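Local coordinates for putative 6-pyruvoyl tetrahydrobiopterin synthase (Caenorhabditis elegans, PDB 2G64), which probably catalyses the zinc-dependent conversion of 7,8-dihydroneopterin triphosphate into 6-pyruvoyl tetrahydropterin, with loss of triphosphate, in tetrahydrobiopterin biosynthesis, at residues Y48-K53 and E110-V115; M64-A69 and S114-P119; E92-T97 and E102-Y107. The protein carries 1 engineered substitution. All blocks are in the same frame, centred on the assembly; numbering follows the deposited sequence.

Contact 1: Y48-K53 and E110-V115; sequences YVWKVK and EKLKSV
L112 carries the helix side of this contact, reaching toward W50 and V52 of strand 44-57. Its CB already meets the indole, 4.1 Å from W50 CZ2. With CG anti to the backbone N (chi1 178°), the chain then runs on toward the sheet, and the CD2 branch makes the closest approach. CD2 sits 4.0 Å from W50 CZ2, on the six-membered ring, the two side chains crossing at a slant. The same methyl meets V52 tip to tip, with V52 CG1 only 3.5 Å from L112 CD2, tighter than usual for two carbons. V52 CG2 is the second methyl within reach, 3.8 Å from L112 CD2, and it also rests against the indole, 3.4 Å above the W50 plane and displaced toward the rim. CD2 thus touches both the valine and the tryptophan, which lie side by side on the strand.

This is helix-on-sheet packing in the T-fold of the PTPS family, where two helices lie on an antiparallel sheet. W50 and V52, two positions apart on the strand, project from the same face of the sheet; M108 of helix 101-115 and M75, V78 and L79 of helix 68-80 also press on W50. No hydrogen bond or ion pair crosses between the segments, and all three touching residues are buried, so the contact rests on close hydrocarbon packing alone.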
loop_
_atom_site.group_PDB
_atom_site.type_symbol
_atom_site.label_atom_id
_atom_site.label_comp_id
_atom_site.label_asym_id
_atom_site.label_seq_id
_atom_site.Cartn_x
_atom_site.Cartn_y
_atom_site.Cartn_z
ATOM N N TYR A 48 5.004 9.411 11.062
ATOM C CA TYR A 48 6.310 8.960 10.627
ATOM C C TYR A 48 6.279 7.429 10.654
ATOM O O TYR A 48 5.874 6.845 11.652
ATOM C CB TYR A 48 7.368 9.456 11.616
ATOM C CG TYR A 48 7.688 10.928 11.563
ATOM C CD1 TYR A 48 8.687 11.411 10.716
ATOM C CD2 TYR A 48 7.033 11.839 12.408
ATOM C CE1 TYR A 48 9.021 12.778 10.681
ATOM C CE2 TYR A 48 7.368 13.194 12.392
ATOM C CZ TYR A 48 8.345 13.658 11.523
ATOM O OH TYR A 48 8.655 14.986 11.520
ATOM N N VAL A 49 6.692 6.787 9.567
ATOM C CA VAL A 49 6.896 5.338 9.623
ATOM C C VAL A 49 8.353 5.078 10.062
ATOM O O VAL A 49 9.291 5.650 9.496
ATOM C CB VAL A 49 6.636 4.678 8.256
ATOM C CG1 VAL A 49 6.887 3.183 8.341
ATOM C CG2 VAL A 49 5.172 4.923 7.807
ATOM N N TRP A 50 8.531 4.222 11.052
ATOM C CA TRP A 50 9.877 3.889 11.525
ATOM C C TRP A 50 10.164 2.417 11.207
ATOM O O TRP A 50 9.441 1.541 11.667
ATOM C CB TRP A 50 9.929 4.059 13.044
ATOM C CG TRP A 50 11.298 3.903 13.639
ATOM C CD1 TRP A 50 12.498 4.157 13.030
ATOM C CD2 TRP A 50 11.603 3.484 14.980
ATOM N NE1 TRP A 50 13.548 3.918 13.928
ATOM C CE2 TRP A 50 13.020 3.520 15.127
ATOM C CE3 TRP A 50 10.817 3.111 16.084
ATOM C CZ2 TRP A 50 13.670 3.173 16.336
ATOM C CZ3 TRP A 50 11.474 2.734 17.292
ATOM C CH2 TRP A 50 12.882 2.789 17.399
ATOM N N LYS A 51 11.201 2.125 10.429
ATOM C CA LYS A 51 11.537 0.700 10.253
ATOM C C LYS A 51 12.904 0.437 10.866
ATOM O O LYS A 51 13.835 1.181 10.629
ATOM C CB LYS A 51 11.563 0.315 8.773
ATOM C CG LYS A 51 10.358 0.809 7.966
ATOM C CD LYS A 51 10.421 0.253 6.556
ATOM C CE LYS A 51 9.191 0.678 5.746
ATOM N NZ LYS A 51 9.304 0.192 4.325
ATOM N N VAL A 52 13.002 -0.638 11.627
ATOM C CA VAL A 52 14.226 -0.981 12.351
ATOM C C VAL A 52 14.722 -2.291 11.776
ATOM O O VAL A 52 14.033 -3.313 11.872
ATOM C CB VAL A 52 13.943 -1.155 13.857
ATOM C CG1 VAL A 52 15.149 -1.805 14.577
ATOM C CG2 VAL A 52 13.583 0.197 14.450
ATOM N N LYS A 53 15.902 -2.243 11.163
ATOM C CA LYS A 53 16.449 -3.404 10.469
ATOM C C LYS A 53 17.696 -3.927 11.195
ATOM O O LYS A 53 18.619 -3.177 11.499
ATOM C CB LYS A 53 16.787 -3.037 9.012
ATOM C CG LYS A 53 17.193 -4.220 8.107
ATOM C CD LYS A 53 17.335 -3.705 6.676
ATOM C CE LYS A 53 17.664 -4.817 5.704
ATOM N NZ LYS A 53 17.407 -4.430 4.283
ATOM N N GLU A 110 20.157 6.212 17.204
ATOM C CA GLU A 110 21.016 6.320 18.383
ATOM C C GLU A 110 20.278 6.017 19.691
ATOM O O GLU A 110 20.825 5.351 20.581
ATOM C CB GLU A 110 21.714 7.684 18.428
ATOM C CG GLU A 110 22.773 7.878 17.331
ATOM C CD GLU A 110 23.922 6.856 17.409
ATOM O OE1 GLU A 110 24.192 6.329 18.508
ATOM O OE2 GLU A 110 24.559 6.579 16.366
ATOM N N LYS A 111 19.037 6.497 19.815
ATOM C CA LYS A 111 18.232 6.219 21.008
ATOM C C LYS A 111 17.924 4.715 21.129
ATOM O O LYS A 111 17.995 4.125 22.216
ATOM C CB LYS A 111 16.937 7.040 21.000
ATOM C CG LYS A 111 16.024 6.768 22.181
ATOM C CD LYS A 111 16.546 7.489 23.430
ATOM C CE LYS A 111 15.844 6.992 24.686
ATOM N NZ LYS A 111 16.581 7.419 25.911
ATOM N N LEU A 112 17.616 4.084 20.005
ATOM C CA LEU A 112 17.351 2.644 20.026
ATOM C C LEU A 112 18.620 1.919 20.415
ATOM O O LEU A 112 18.599 1.059 21.288
ATOM C CB LEU A 112 16.863 2.130 18.682
ATOM C CG LEU A 112 16.621 0.625 18.633
ATOM C CD1 LEU A 112 15.629 0.207 19.736
ATOM C CD2 LEU A 112 16.136 0.180 17.236
ATOM N N LYS A 113 19.721 2.270 19.772
ATOM C CA LYS A 113 20.990 1.602 20.095
ATOM C C LYS A 113 21.276 1.661 21.609
ATOM O O LYS A 113 21.738 0.678 22.211
ATOM C CB LYS A 113 22.114 2.189 19.263
ATOM C CG LYS A 113 23.267 1.247 18.989
ATOM C CD LYS A 113 24.088 1.781 17.830
ATOM C CE LYS A 113 25.576 1.626 18.075
ATOM N NZ LYS A 113 26.376 2.379 17.064
ATOM N N SER A 114 20.930 2.795 22.217
ATOM C CA SER A 114 21.104 3.055 23.641
ATOM C C SER A 114 20.261 2.184 24.580
ATOM O O SER A 114 20.596 2.044 25.748
ATOM C CB SER A 114 20.874 4.546 23.940
ATOM O OG SER A 114 19.528 4.808 24.279
ATOM N N VAL A 115 19.174 1.598 24.085
ATOM C CA VAL A 115 18.295 0.803 24.940
ATOM C C VAL A 115 18.311 -0.682 24.600
ATOM O O VAL A 115 17.696 -1.493 25.290
ATOM C CB VAL A 115 16.826 1.335 25.004
ATOM C CG1 VAL A 115 16.782 2.759 25.555
ATOM C CG2 VAL A 115 16.108 1.228 23.648
#

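Contact 2: M64-A69 and S114-P119; sequences MVYDLA and SVMSNP
The ring of Y66 lies alongside N118, the two side chains sliding past each other in opposite directions with ring and amide planes 21° apart. The contact joins two loops at one end of the helical layer of the T-fold: Y66 precedes helix 68-80, whose N-cap is D67, and M116-N118 follow helix 101-115. Y66 carries its CG anti to the backbone N (chi1 -161°), which sends the ring across to the other loop. Along its flank, Y66 CE1 comes within 3.6 Å of N118 CB. M116 crosses the ring obliquely; its chain bends at the thioether and brings the terminal methyl in, M116 CE lying 3.7 Å from Y66 CZ. L54 of strand 44-57 touches both Y66 and M116 and ties the pair to the sheet.

The phenol oxygen lies among polar groups. The backbone N-H of N118 points at it almost straight (163°), but N118 N to Y66 OH is 3.3 Å, a weak bond. The stronger partner of Y66 OH is E74 OE1 on helix 68-80, while E74 OE2 is bonded to S117 OG, so one carboxylate serves both loops. A phenylalanine in place of Y66 would probably keep the ring packing but leave N118 N and E74 OE1 without their shared hydroxyl. Farther out, one water bridges the loops, donating to V65 O at 2.9 Å and accepting from N118 ND2 at 3.2 Å.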
loop_
_atom_site.group_PDB
_atom_site.type_symbol
_atom_site.label_atom_id
_atom_site.label_comp_id
_atom_site.label_asym_id
_atom_site.label_seq_id
_atom_site.Cartn_x
_atom_site.Cartn_y
_atom_site.Cartn_z
ATOM N N MET A 64 15.955 -17.451 15.028
ATOM C CA MET A 64 15.773 -16.002 14.952
ATOM C C MET A 64 17.091 -15.241 14.923
ATOM O O MET A 64 18.076 -15.631 15.560
ATOM C CB MET A 64 14.935 -15.516 16.129
ATOM C CG MET A 64 13.523 -16.039 16.107
ATOM S SD MET A 64 12.583 -15.502 17.552
ATOM C CE MET A 64 13.827 -15.526 18.849
ATOM N N VAL A 65 17.096 -14.142 14.178
ATOM C CA VAL A 65 18.197 -13.154 14.240
ATOM C C VAL A 65 18.182 -12.386 15.583
ATOM O O VAL A 65 19.231 -12.003 16.141
ATOM C CB VAL A 65 18.071 -12.146 13.055
ATOM C CG1 VAL A 65 18.957 -10.940 13.284
ATOM C CG2 VAL A 65 18.413 -12.821 11.718
ATOM N N TYR A 66 16.983 -12.187 16.112
ATOM C CA TYR A 66 16.787 -11.431 17.344
ATOM C C TYR A 66 15.401 -11.778 17.864
ATOM O O TYR A 66 14.494 -12.106 17.097
ATOM C CB TYR A 66 16.862 -9.915 17.039
ATOM C CG TYR A 66 17.121 -8.956 18.206
ATOM C CD1 TYR A 66 18.415 -8.679 18.640
ATOM C CD2 TYR A 66 16.070 -8.268 18.816
ATOM C CE1 TYR A 66 18.661 -7.755 19.679
ATOM C CE2 TYR A 66 16.304 -7.340 19.863
ATOM C CZ TYR A 66 17.595 -7.094 20.286
ATOM O OH TYR A 66 17.834 -6.180 21.299
ATOM N N ASP A 67 15.228 -11.666 19.175
ATOM C CA ASP A 67 13.926 -11.917 19.786
ATOM C C ASP A 67 12.950 -10.759 19.504
ATOM O O ASP A 67 13.165 -9.645 19.978
ATOM C CB ASP A 67 14.132 -12.103 21.287
ATOM C CG ASP A 67 12.831 -12.276 22.043
ATOM O OD1 ASP A 67 12.014 -13.117 21.639
ATOM O OD2 ASP A 67 12.631 -11.566 23.045
ATOM N N LEU A 68 11.905 -11.015 18.719
ATOM C CA LEU A 68 10.979 -9.945 18.326
ATOM C C LEU A 68 10.273 -9.335 19.532
ATOM O O LEU A 68 10.017 -8.127 19.560
ATOM C CB LEU A 68 9.962 -10.407 17.267
ATOM C CG LEU A 68 8.875 -9.382 16.879
ATOM C CD1 LEU A 68 9.463 -8.121 16.259
ATOM C CD2 LEU A 68 7.806 -9.958 15.966
ATOM N N ALA A 69 9.970 -10.162 20.532
ATOM C CA ALA A 69 9.327 -9.665 21.745
ATOM C C ALA A 69 10.200 -8.616 22.433
ATOM O O ALA A 69 9.701 -7.571 22.873
ATOM C CB ALA A 69 9.021 -10.813 22.700
ATOM N N SER A 114 20.930 2.795 22.217
ATOM C CA SER A 114 21.104 3.055 23.641
ATOM C C SER A 114 20.261 2.184 24.580
ATOM O O SER A 114 20.596 2.044 25.748
ATOM C CB SER A 114 20.874 4.546 23.940
ATOM O OG SER A 114 19.528 4.808 24.279
ATOM N N VAL A 115 19.174 1.598 24.085
ATOM C CA VAL A 115 18.295 0.803 24.940
ATOM C C VAL A 115 18.311 -0.682 24.600
ATOM O O VAL A 115 17.696 -1.493 25.290
ATOM C CB VAL A 115 16.826 1.335 25.004
ATOM C CG1 VAL A 115 16.782 2.759 25.555
ATOM C CG2 VAL A 115 16.108 1.228 23.648
ATOM N N MET A 116 19.029 -1.051 23.545
ATOM C CA MET A 116 18.961 -2.429 23.059
ATOM C C MET A 116 19.715 -3.422 23.925
ATOM O O MET A 116 20.845 -3.162 24.321
ATOM C CB MET A 116 19.473 -2.529 21.627
ATOM C CG MET A 116 18.437 -2.181 20.595
ATOM S SD MET A 116 19.142 -2.269 18.954
ATOM C CE MET A 116 18.950 -4.037 18.616
ATOM N N SER A 117 19.085 -4.569 24.167
ATOM C CA SER A 117 19.751 -5.711 24.814
ATOM C C SER A 117 20.967 -6.229 24.035
ATOM O O SER A 117 21.989 -6.573 24.629
ATOM C CB SER A 117 18.754 -6.842 25.163
ATOM O OG SER A 117 18.014 -7.326 24.040
ATOM N N ASN A 118 20.866 -6.253 22.708
ATOM C CA ASN A 118 22.005 -6.608 21.849
ATOM C C ASN A 118 22.179 -5.623 20.681
ATOM O O ASN A 118 21.704 -5.877 19.561
ATOM C CB ASN A 118 21.858 -8.058 21.338
ATOM C CG ASN A 118 22.961 -8.462 20.358
ATOM O OD1 ASN A 118 24.086 -7.961 20.422
ATOM N ND2 ASN A 118 22.638 -9.381 19.450
ATOM N N PRO A 119 22.833 -4.489 20.943
ATOM C CA PRO A 119 22.874 -3.409 19.953
ATOM C C PRO A 119 23.781 -3.715 18.764
ATOM O O PRO A 119 23.693 -3.040 17.735
ATOM C CB PRO A 119 23.392 -2.210 20.752
ATOM C CG PRO A 119 24.120 -2.808 21.916
ATOM C CD PRO A 119 23.527 -4.141 22.196
HETATM O O HOH W 1 20.425 -11.544 18.698
#

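Contact 3: E92-T97 and E102-Y107; sequences EFFKTT and ENVAIY
F93, F94 and Y107 form an aromatic cluster between the 92-97 loop and helix 101-115. F93 slides past Y107 in the opposite direction, their planes inclined at 38°, and Y107 CD1 lies over one face of the F93 ring, 3.6 Å from F93 CG. F94 instead meets Y107 at about a right angle along the side chains. F94 CE2 stands 4.0 Å above the Y107 plane, displaced toward the rim, and F94 CZ packs on Y107 CB. Within the loop the two phenylalanines also meet: F93 CD2 sits 3.5 Å above the centre of the F94 ring, while F94 CE1 lies in the plane of the F93 ring, at its edge.

A methyl-to-ring contact lies on the side of the metal site. V104 crosses F94 at about a right angle, with V104 CG2 3.9 Å from F94 CZ. This part of the helix of the T-fold lies close to the probable active site: the side chain of V104 is about 6 Å from that of H19, which binds the zinc ion with H44 and H46.

No hydrogen bond crosses between the segments; the polar groups find partners elsewhere. T97 holds CG2 anti to its own N, and this methyl sits over the amide of N103, 3.4 Å from N103 CG. The amide is fixed by a hydrogen bond from N103 ND2 to V98 O. Y107 OH is bonded to T81 OG1, and within the loop K95 NZ and E92 OE1 form a salt bridge at 3.2 Å, its hydrogen bond weak.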
loop_
_atom_site.group_PDB
_atom_site.type_symbol
_atom_site.label_atom_id
_atom_site.label_comp_id
_atom_site.label_asym_id
_atom_site.label_seq_id
_atom_site.Cartn_x
_atom_site.Cartn_y
_atom_site.Cartn_z
ATOM N N GLU A 92 14.216 16.746 24.097
ATOM C CA GLU A 92 15.349 17.587 24.410
ATOM C C GLU A 92 16.319 17.656 23.240
ATOM O O GLU A 92 16.841 18.738 22.908
ATOM C CB GLU A 92 16.053 17.113 25.678
ATOM C CG GLU A 92 17.064 18.098 26.194
ATOM C CD GLU A 92 16.428 19.375 26.763
ATOM O OE1 GLU A 92 15.200 19.393 27.042
ATOM O OE2 GLU A 92 17.171 20.364 26.942
ATOM N N PHE A 93 16.528 16.513 22.602
ATOM C CA PHE A 93 17.483 16.404 21.499
ATOM C C PHE A 93 17.263 17.471 20.410
ATOM O O PHE A 93 18.219 18.036 19.843
ATOM C CB PHE A 93 17.409 15.007 20.872
ATOM C CG PHE A 93 18.315 14.842 19.684
ATOM C CD1 PHE A 93 19.666 14.565 19.847
ATOM C CD2 PHE A 93 17.808 14.977 18.395
ATOM C CE1 PHE A 93 20.502 14.414 18.728
ATOM C CE2 PHE A 93 18.618 14.845 17.284
ATOM C CZ PHE A 93 19.981 14.555 17.444
ATOM N N PHE A 94 15.995 17.721 20.096
ATOM C CA PHE A 94 15.668 18.620 18.983
ATOM C C PHE A 94 15.710 20.098 19.333
ATOM O O PHE A 94 15.575 20.969 18.463
ATOM C CB PHE A 94 14.332 18.205 18.332
ATOM C CG PHE A 94 14.399 16.853 17.681
ATOM C CD1 PHE A 94 15.124 16.673 16.484
ATOM C CD2 PHE A 94 13.798 15.751 18.280
ATOM C CE1 PHE A 94 15.230 15.407 15.889
ATOM C CE2 PHE A 94 13.899 14.490 17.690
ATOM C CZ PHE A 94 14.613 14.321 16.488
ATOM N N LYS A 95 15.935 20.410 20.602
ATOM C CA LYS A 95 16.220 21.816 20.951
ATOM C C LYS A 95 17.507 22.350 20.295
ATOM O O LYS A 95 17.657 23.557 20.083
ATOM C CB LYS A 95 16.296 21.976 22.480
ATOM C CG LYS A 95 14.954 21.734 23.171
ATOM C CD LYS A 95 15.006 22.136 24.640
ATOM C CE LYS A 95 13.615 22.141 25.266
ATOM N NZ LYS A 95 12.941 20.812 25.193
ATOM N N THR A 96 18.434 21.452 19.981
ATOM C CA THR A 96 19.761 21.862 19.505
ATOM C C THR A 96 20.184 21.210 18.182
ATOM O O THR A 96 21.275 21.488 17.663
ATOM C CB THR A 96 20.847 21.601 20.594
ATOM O OG1 THR A 96 20.753 20.239 21.031
ATOM C CG2 THR A 96 20.609 22.535 21.808
ATOM N N THR A 97 19.313 20.362 17.618
ATOM C CA THR A 97 19.563 19.791 16.307
ATOM C C THR A 97 18.226 19.875 15.564
ATOM O O THR A 97 17.183 19.496 16.130
ATOM C CB THR A 97 20.026 18.308 16.421
ATOM O OG1 THR A 97 21.296 18.236 17.111
ATOM C CG2 THR A 97 20.138 17.658 15.020
ATOM N N GLU A 102 16.170 13.550 8.196
ATOM C CA GLU A 102 17.567 13.063 8.293
ATOM C C GLU A 102 17.963 12.969 9.760
ATOM O O GLU A 102 18.461 11.939 10.230
ATOM C CB GLU A 102 18.529 14.034 7.565
ATOM C CG GLU A 102 18.427 14.033 6.028
ATOM C CD GLU A 102 17.409 15.031 5.477
ATOM O OE1 GLU A 102 16.410 15.375 6.175
ATOM O OE2 GLU A 102 17.602 15.442 4.318
ATOM N N ASN A 103 17.730 14.046 10.500
ATOM C CA ASN A 103 18.144 14.082 11.913
ATOM C C ASN A 103 17.254 13.248 12.828
ATOM O O ASN A 103 17.709 12.746 13.868
ATOM C CB ASN A 103 18.282 15.532 12.420
ATOM C CG ASN A 103 19.573 16.190 11.966
ATOM O OD1 ASN A 103 20.650 15.566 11.991
ATOM N ND2 ASN A 103 19.474 17.447 11.505
ATOM N N VAL A 104 16.001 13.059 12.425
ATOM C CA VAL A 104 15.102 12.149 13.146
ATOM C C VAL A 104 15.611 10.715 12.989
ATOM O O VAL A 104 15.638 9.951 13.939
ATOM C CB VAL A 104 13.631 12.273 12.647
ATOM C CG1 VAL A 104 12.726 11.239 13.341
ATOM C CG2 VAL A 104 13.093 13.715 12.914
ATOM N N ALA A 105 16.039 10.357 11.778
ATOM C CA ALA A 105 16.531 8.994 11.555
ATOM C C ALA A 105 17.742 8.727 12.459
ATOM O O ALA A 105 17.873 7.656 13.065
ATOM C CB ALA A 105 16.891 8.821 10.098
ATOM N N ILE A 106 18.617 9.717 12.557
ATOM C CA ILE A 106 19.809 9.599 13.389
ATOM C C ILE A 106 19.412 9.477 14.866
ATOM O O ILE A 106 19.889 8.590 15.587
ATOM C CB ILE A 106 20.813 10.788 13.160
ATOM C CG1 ILE A 106 21.388 10.752 11.738
ATOM C CG2 ILE A 106 21.975 10.729 14.182
ATOM C CD1 ILE A 106 22.109 12.042 11.336
ATOM N N TYR A 107 18.533 10.367 15.312
ATOM C CA TYR A 107 18.009 10.322 16.672
ATOM C C TYR A 107 17.451 8.948 17.034
ATOM O O TYR A 107 17.804 8.386 18.063
ATOM C CB TYR A 107 16.948 11.434 16.895
ATOM C CG TYR A 107 16.213 11.231 18.193
ATOM C CD1 TYR A 107 16.792 11.607 19.408
ATOM C CD2 TYR A 107 14.961 10.617 18.213
ATOM C CE1 TYR A 107 16.114 11.391 20.605
ATOM C CE2 TYR A 107 14.289 10.413 19.387
ATOM C CZ TYR A 107 14.875 10.784 20.583
ATOM O OH TYR A 107 14.190 10.563 21.759
#

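From the N terminus, strand 44-57 supplies the first side of contact 1, and the loop entering helix 68-80 supplies the first side of contact 2. The chain then passes along that helix and through 87-90 to contact 3, a short closure in which the 92-97 loop folds back on the start of helix 101-115. Contact 1 closes next, at 110-115, and contact 2 last, at 114-119; these two long loops cross, overlapping at S114 and V115, and both enclose contact 3. Helix 101-115 thus meets the 92-97 loop early on, the sheet farther along, and, just past its end, the approach to helix 68-80.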